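Local coordinates for FERM, ARHGEF and pleckstrin domain-containing protein 2 (Mus musculus, PDB 6D2K), which activates RAC1 as a guanine nucleotide exchange factor and acts in semaphorin responses and actin remodelling, its FERM domain being the part described here, at residues R101-F104 with A105-L108; E146-A150 with N151-P155. All coordinates share one frame; numbering follows the deposited sequence.

Interaction 1. Residues R101-F104 with A105-L108; sequences RYLF and ALQL
Within helix 98-113, R101-F104 and A105-L108 are joined by four consecutive i to i+4 backbone hydrogen bonds, from A105 N to R101 O at 3.0 Å through to L108 N to F104 O at 2.9 Å. Four residues on is a little more than one turn, and this spacing pairs side chains as well as peptide groups. Y102 and L106 give the clearest case. With chi1 at 162°, CG of Y102 lies opposite the backbone N, and the ring leans toward the next turn of the helix. L106 meets it there: CG sits over one ring face, and the CD1 branch reaches the phenol end, 3.4 Å from CZ and 3.5 Å from OH of Y102. The two side chains run at a slant to each other. Were Y102 cut back to an alanine, L106 CD1 would probably lose its aromatic neighbour and a gap would open beside this turn. L103 adds a looser apolar contact, its CD2 standing 4.3 Å from CD1 of L106. Elsewhere on the helix, CG of L108 comes within 3.4 Å of F104 O, the same oxygen that accepts the bond from L108 N. The helix also packs outward: F104 touches V85 of strand 79-85, Y102 and A105 touch D180, and L108 touches L184 and A187 of helix 176-187. This is a regular alpha-helix with sides given to different neighbours, as suits the helical central lobe of a FERM domain where it packs against the ubiquitin-like N-terminal lobe.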
ATOM      1  N   ARG A 101      -7.943 -12.068  -1.469  1.00 12.60           N
ATOM      2  CA  ARG A 101      -8.629 -11.325  -0.421  1.00 11.33           C
ATOM      3  C   ARG A 101      -7.908 -11.474   0.912  1.00 13.58           C
ATOM      4  O   ARG A 101      -7.880 -10.540   1.721  1.00 13.53           O
ATOM      5  CB  ARG A 101     -10.078 -11.804  -0.300  1.00 11.74           C
ATOM      6  CG  ARG A 101     -10.878 -11.541  -1.572  1.00 14.35           C
ATOM      7  CD  ARG A 101     -12.371 -11.772  -1.352  1.00 14.88           C
ATOM      8  NE  ARG A 101     -12.728 -13.175  -1.139  1.00 14.86           N
ATOM      9  CZ  ARG A 101     -12.986 -14.048  -2.109  1.00 17.36           C
ATOM     10  NH1 ARG A 101     -12.907 -13.686  -3.382  1.00 16.52           N
ATOM     11  NH2 ARG A 101     -13.327 -15.297  -1.801  1.00 19.90           N
ATOM     12  N   TYR A 102      -7.371 -12.670   1.144  1.00 12.01           N
ATOM     13  CA  TYR A 102      -6.522 -12.948   2.305  1.00 10.97           C
ATOM     14  C   TYR A 102      -5.303 -12.010   2.319  1.00 12.19           C
ATOM     15  O   TYR A 102      -5.024 -11.371   3.330  1.00 12.21           O
ATOM     16  CB  TYR A 102      -6.093 -14.419   2.296  1.00 13.48           C
ATOM     17  CG  TYR A 102      -4.907 -14.757   3.168  1.00 13.14           C
ATOM     18  CD1 TYR A 102      -4.959 -14.617   4.553  1.00 14.04           C
ATOM     19  CD2 TYR A 102      -3.733 -15.239   2.603  1.00 15.83           C
ATOM     20  CE1 TYR A 102      -3.866 -14.939   5.345  1.00 13.15           C
ATOM     21  CE2 TYR A 102      -2.637 -15.576   3.388  1.00 14.76           C
ATOM     22  CZ  TYR A 102      -2.712 -15.428   4.759  1.00 14.60           C
ATOM     23  OH  TYR A 102      -1.633 -15.758   5.546  1.00 17.41           O
ATOM     24  N   LEU A 103      -4.600 -11.909   1.196  1.00 12.06           N
ATOM     25  CA  LEU A 103      -3.451 -10.992   1.142  1.00 11.81           C
ATOM     26  C   LEU A 103      -3.859  -9.536   1.371  1.00 11.27           C
ATOM     27  O   LEU A 103      -3.145  -8.793   2.041  1.00 11.70           O
ATOM     28  CB  LEU A 103      -2.684 -11.136  -0.171  1.00 11.43           C
ATOM     29  CG  LEU A 103      -1.980 -12.484  -0.364  1.00 14.31           C
ATOM     30  CD1 LEU A 103      -1.087 -12.395  -1.593  1.00 15.74           C
ATOM     31  CD2 LEU A 103      -1.186 -12.913   0.874  1.00 16.09           C
ATOM     32  N   PHE A 104      -5.010  -9.127   0.835  1.00 11.43           N
ATOM     33  CA  PHE A 104      -5.470  -7.757   1.074  1.00  9.56           C
ATOM     34  C   PHE A 104      -5.774  -7.515   2.554  1.00  9.75           C
ATOM     35  O   PHE A 104      -5.474  -6.447   3.080  1.00 11.07           O
ATOM     36  CB  PHE A 104      -6.697  -7.410   0.211  1.00 10.91           C
ATOM     37  CG  PHE A 104      -6.350  -6.715  -1.084  1.00 11.16           C
ATOM     38  CD1 PHE A 104      -6.594  -5.357  -1.236  1.00 10.49           C
ATOM     39  CD2 PHE A 104      -5.790  -7.411  -2.147  1.00 13.02           C
ATOM     40  CE1 PHE A 104      -6.273  -4.697  -2.414  1.00 11.80           C
ATOM     41  CE2 PHE A 104      -5.468  -6.753  -3.344  1.00 15.70           C
ATOM     42  CZ  PHE A 104      -5.713  -5.393  -3.475  1.00 13.07           C
ATOM     43  N   ALA A 105      -6.381  -8.484   3.225  1.00 10.62           N
ATOM     44  CA  ALA A 105      -6.627  -8.328   4.657  1.00  8.95           C
ATOM     45  C   ALA A 105      -5.313  -8.174   5.426  1.00 11.10           C
ATOM     46  O   ALA A 105      -5.237  -7.367   6.369  1.00 11.41           O
ATOM     47  CB  ALA A 105      -7.441  -9.511   5.206  1.00 13.54           C
ATOM     48  N   LEU A 106      -4.287  -8.926   5.021  1.00 10.36           N
ATOM     49  CA  LEU A 106      -2.966  -8.824   5.656  1.00 11.74           C
ATOM     50  C   LEU A 106      -2.341  -7.457   5.381  1.00 11.53           C
ATOM     51  O   LEU A 106      -1.664  -6.889   6.239  1.00 10.47           O
ATOM     52  CB  LEU A 106      -2.016  -9.925   5.155  1.00 11.32           C
ATOM     53  CG  LEU A 106      -2.334 -11.359   5.624  1.00 11.87           C
ATOM     54  CD1 LEU A 106      -1.259 -12.330   5.130  1.00 16.12           C
ATOM     55  CD2 LEU A 106      -2.431 -11.389   7.141  1.00 16.57           C
ATOM     56  N   GLN A 107      -2.573  -6.920   4.186  1.00  9.73           N
ATOM     57  CA  GLN A 107      -2.031  -5.606   3.852  1.00  8.51           C
ATOM     58  C   GLN A 107      -2.688  -4.542   4.723  1.00 10.20           C
ATOM     59  O   GLN A 107      -2.022  -3.641   5.246  1.00 10.68           O
ATOM     60  CB  GLN A 107      -2.275  -5.299   2.371  1.00  9.71           C
ATOM     61  CG  GLN A 107      -1.954  -3.854   1.954  1.00 10.17           C
ATOM     62  CD  GLN A 107      -0.479  -3.556   1.962  1.00 12.51           C
ATOM     63  OE1 GLN A 107      -0.017  -2.633   2.634  1.00 19.39           O
ATOM     64  NE2 GLN A 107       0.267  -4.318   1.214  1.00  9.62           N
ATOM     65  N   LEU A 108      -4.002  -4.640   4.876  1.00  9.65           N
ATOM     66  CA  LEU A 108      -4.729  -3.678   5.693  1.00  9.62           C
ATOM     67  C   LEU A 108      -4.326  -3.788   7.156  1.00 11.25           C
ATOM     68  O   LEU A 108      -4.231  -2.768   7.848  1.00 11.17           O
ATOM     69  CB  LEU A 108      -6.239  -3.854   5.503  1.00 11.27           C
ATOM     70  CG  LEU A 108      -6.660  -3.463   4.083  1.00 10.61           C
ATOM     71  CD1 LEU A 108      -8.047  -4.040   3.827  1.00 12.95           C
ATOM     72  CD2 LEU A 108      -6.622  -1.939   3.853  1.00 11.44           C
TER

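Interaction 2. Residues E146-A150 with N151-P155; sequences EHLKA and NEYLP
H147 and N151 meet where helix 141-150 of the FERM central lobe runs out, N151 being the first residue to leave helical backbone angles, and the contact illustrates how a polar residue can hold a helix end. Among the hydrogen bonds, H147 O takes two from the same residue. N151 ND2 donates a nearly straight one at 2.9 Å (165°), with the carbonyl oxygen lying in the amide plane; N151 N gives a second that is bent and weak. The side-chain amide thus reinforces a backbone link that is fading. Stacking forms the next group. The N151 amide lies almost parallel to the imidazole of H147, the planes 16° apart, with ND2 over one face but toward its rim, and CB of N151 makes a CH-pi contact 4.1 Å from the ring centroid. An extended chi1 of 178° swings the imidazole of H147 away from its own backbone N and toward the chain that follows. Apolar packing comes from L148, whose CD2 rests 3.7 Å from CD2 of Y153, while L132 of helix 121-136 touches both H147 and Y153. The two aromatic rings themselves meet rim to rim, centroids 5.8 Å apart, neither lying over the other. A hydrogen bond between H147 NE2 and Y153 OH, 2.8 Å long and near the imidazole plane, ties the two rims together.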
ATOM      1  N   GLU A 146      -3.269 -13.698  25.370  1.00 18.58           N
ATOM      2  CA  GLU A 146      -1.933 -14.192  25.084  1.00 19.37           C
ATOM      3  C   GLU A 146      -1.512 -13.856  23.655  1.00 15.77           C
ATOM      4  O   GLU A 146      -0.371 -13.471  23.410  1.00 17.97           O
ATOM      5  CB  GLU A 146      -1.811 -15.697  25.371  1.00 23.29           C
ATOM      6  CG  GLU A 146      -1.844 -16.028  26.856  1.00 24.75           C
ATOM      7  CD  GLU A 146      -1.620 -17.514  27.151  1.00 37.03           C
ATOM      8  OE1 GLU A 146      -1.335 -18.291  26.215  1.00 37.96           O
ATOM      9  OE2 GLU A 146      -1.727 -17.909  28.329  1.00 37.31           O
ATOM     10  N   HIS A 147      -2.439 -13.973  22.712  1.00 17.88           N
ATOM     11  CA  HIS A 147      -2.106 -13.680  21.325  1.00 17.47           C
ATOM     12  C   HIS A 147      -1.761 -12.202  21.146  1.00 16.62           C
ATOM     13  O   HIS A 147      -0.805 -11.865  20.466  1.00 16.22           O
ATOM     14  CB  HIS A 147      -3.258 -14.054  20.405  1.00 16.03           C
ATOM     15  CG  HIS A 147      -2.998 -13.743  18.967  1.00 21.06           C
ATOM     16  ND1 HIS A 147      -2.339 -14.609  18.122  1.00 22.25           N
ATOM     17  CD2 HIS A 147      -3.313 -12.655  18.222  1.00 20.76           C
ATOM     18  CE1 HIS A 147      -2.262 -14.072  16.915  1.00 23.53           C
ATOM     19  NE2 HIS A 147      -2.844 -12.886  16.952  1.00 21.10           N
ATOM     20  N   LEU A 148      -2.537 -11.340  21.789  1.00 16.46           N
ATOM     21  CA  LEU A 148      -2.329  -9.893  21.695  1.00 14.12           C
ATOM     22  C   LEU A 148      -1.082  -9.432  22.439  1.00 19.29           C
ATOM     23  O   LEU A 148      -0.581  -8.336  22.193  1.00 23.02           O
ATOM     24  CB  LEU A 148      -3.567  -9.160  22.200  1.00 16.77           C
ATOM     25  CG  LEU A 148      -4.721  -9.230  21.194  1.00 17.61           C
ATOM     26  CD1 LEU A 148      -6.032  -8.825  21.824  1.00 20.88           C
ATOM     27  CD2 LEU A 148      -4.402  -8.365  19.978  1.00 16.77           C
ATOM     28  N   LYS A 149      -0.574 -10.251  23.349  1.00 18.30           N
ATOM     29  CA  LYS A 149       0.700  -9.922  23.980  1.00 17.80           C
ATOM     30  C   LYS A 149       1.879 -10.184  23.054  1.00 18.85           C
ATOM     31  O   LYS A 149       2.884  -9.470  23.091  1.00 22.20           O
ATOM     32  CB  LYS A 149       0.886 -10.711  25.277  1.00 21.65           C
ATOM     33  CG  LYS A 149      -0.027 -10.266  26.397  1.00 24.08           C
ATOM     34  CD  LYS A 149       0.285 -11.026  27.681  1.00 27.69           C
ATOM     35  CE  LYS A 149      -0.623 -10.590  28.812  1.00 35.23           C
ATOM     36  NZ  LYS A 149      -0.472 -11.471  30.002  1.00 35.83           N
ATOM     37  N   ALA A 150       1.758 -11.218  22.226  1.00 21.01           N
ATOM     38  CA  ALA A 150       2.862 -11.638  21.377  1.00 20.58           C
ATOM     39  C   ALA A 150       2.736 -11.132  19.938  1.00 21.42           C
ATOM     40  O   ALA A 150       3.662 -11.289  19.146  1.00 24.50           O
ATOM     41  CB  ALA A 150       2.990 -13.165  21.395  1.00 21.76           C
ATOM     42  N   ASN A 151       1.595 -10.530  19.599  1.00 16.13           N
ATOM     43  CA  ASN A 151       1.364 -10.053  18.232  1.00 17.49           C
ATOM     44  C   ASN A 151       0.819  -8.636  18.216  1.00 17.06           C
ATOM     45  O   ASN A 151      -0.227  -8.357  18.797  1.00 16.78           O
ATOM     46  CB  ASN A 151       0.388 -10.978  17.495  1.00 20.02           C
ATOM     47  CG  ASN A 151       0.917 -12.386  17.353  1.00 22.29           C
ATOM     48  OD1 ASN A 151       1.584 -12.713  16.376  1.00 26.59           O
ATOM     49  ND2 ASN A 151       0.621 -13.227  18.332  1.00 20.53           N
ATOM     50  N   GLU A 152       1.526  -7.739  17.543  1.00 18.72           N
ATOM     51  CA  GLU A 152       1.103  -6.342  17.500  1.00 16.63           C
ATOM     52  C   GLU A 152       0.182  -6.045  16.327  1.00 16.21           C
ATOM     53  O   GLU A 152       0.466  -6.427  15.189  1.00 19.13           O
ATOM     54  CB  GLU A 152       2.321  -5.420  17.469  1.00 21.02           C
ATOM     55  CG  GLU A 152       3.143  -5.469  18.750  1.00 21.88           C
ATOM     56  CD  GLU A 152       3.791  -4.124  19.068  1.00 26.54           C
ATOM     57  OE1 GLU A 152       4.980  -4.115  19.425  1.00 26.52           O
ATOM     58  OE2 GLU A 152       3.099  -3.088  18.955  1.00 33.30           O
ATOM     59  N   TYR A 153      -0.923  -5.366  16.627  1.00 16.74           N
ATOM     60  CA  TYR A 153      -1.878  -4.895  15.625  1.00 15.55           C
ATOM     61  C   TYR A 153      -1.913  -3.365  15.542  1.00 17.40           C
ATOM     62  O   TYR A 153      -2.241  -2.794  14.503  1.00 17.08           O
ATOM     63  CB  TYR A 153      -3.279  -5.432  15.956  1.00 16.48           C
ATOM     64  CG  TYR A 153      -3.392  -6.923  15.746  1.00 14.76           C
ATOM     65  CD1 TYR A 153      -3.945  -7.430  14.585  1.00 15.90           C
ATOM     66  CD2 TYR A 153      -2.902  -7.819  16.688  1.00 16.65           C
ATOM     67  CE1 TYR A 153      -4.042  -8.786  14.376  1.00 15.11           C
ATOM     68  CE2 TYR A 153      -2.989  -9.182  16.483  1.00 17.68           C
ATOM     69  CZ  TYR A 153      -3.556  -9.657  15.320  1.00 18.67           C
ATOM     70  OH  TYR A 153      -3.650 -11.016  15.098  1.00 19.69           O
ATOM     71  N   LEU A 154      -1.583  -2.711  16.651  1.00 17.71           N
ATOM     72  CA  LEU A 154      -1.633  -1.251  16.722  1.00 16.95           C
ATOM     73  C   LEU A 154      -0.710  -0.786  17.841  1.00 19.39           C
ATOM     74  O   LEU A 154      -0.637  -1.426  18.883  1.00 20.60           O
ATOM     75  CB  LEU A 154      -3.074  -0.818  17.019  1.00 18.03           C
ATOM     76  CG  LEU A 154      -3.433   0.664  16.970  1.00 26.89           C
ATOM     77  CD1 LEU A 154      -3.302   1.215  15.553  1.00 25.76           C
ATOM     78  CD2 LEU A 154      -4.851   0.854  17.482  1.00 30.38           C
ATOM     79  N   PRO A 155       0.002   0.330  17.641  1.00 20.31           N
ATOM     80  CA  PRO A 155       0.773   0.811  18.791  1.00 18.38           C
ATOM     81  C   PRO A 155      -0.158   1.165  19.941  1.00 18.70           C
ATOM     82  O   PRO A 155      -1.225   1.736  19.717  1.00 18.00           O
ATOM     83  CB  PRO A 155       1.461   2.075  18.255  1.00 19.84           C
ATOM     84  CG  PRO A 155       1.443   1.924  16.753  1.00 26.54           C
ATOM     85  CD  PRO A 155       0.187   1.165  16.443  1.00 23.35           C
TER

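How the interactions relate
Both contacts belong to the FERM central domain and come in series along the chain, interaction 1 first, on helix 98-113, and interaction 2 later, where helix 141-150 gives way to the loop before helix 161-168. Their centres lie 18 Å apart; the nearest atoms are about 7 Å apart and do not touch. Helix 98-113 nevertheless relates them: beyond 101-108 it continues to K109 and L113, which meet Y153 and E152 of the loop. One helix therefore packs against strand 79-85 of the N-terminal lobe's sheet at interaction 1 and, farther along, against the loop of interaction 2, on the outer part of the helical lobe.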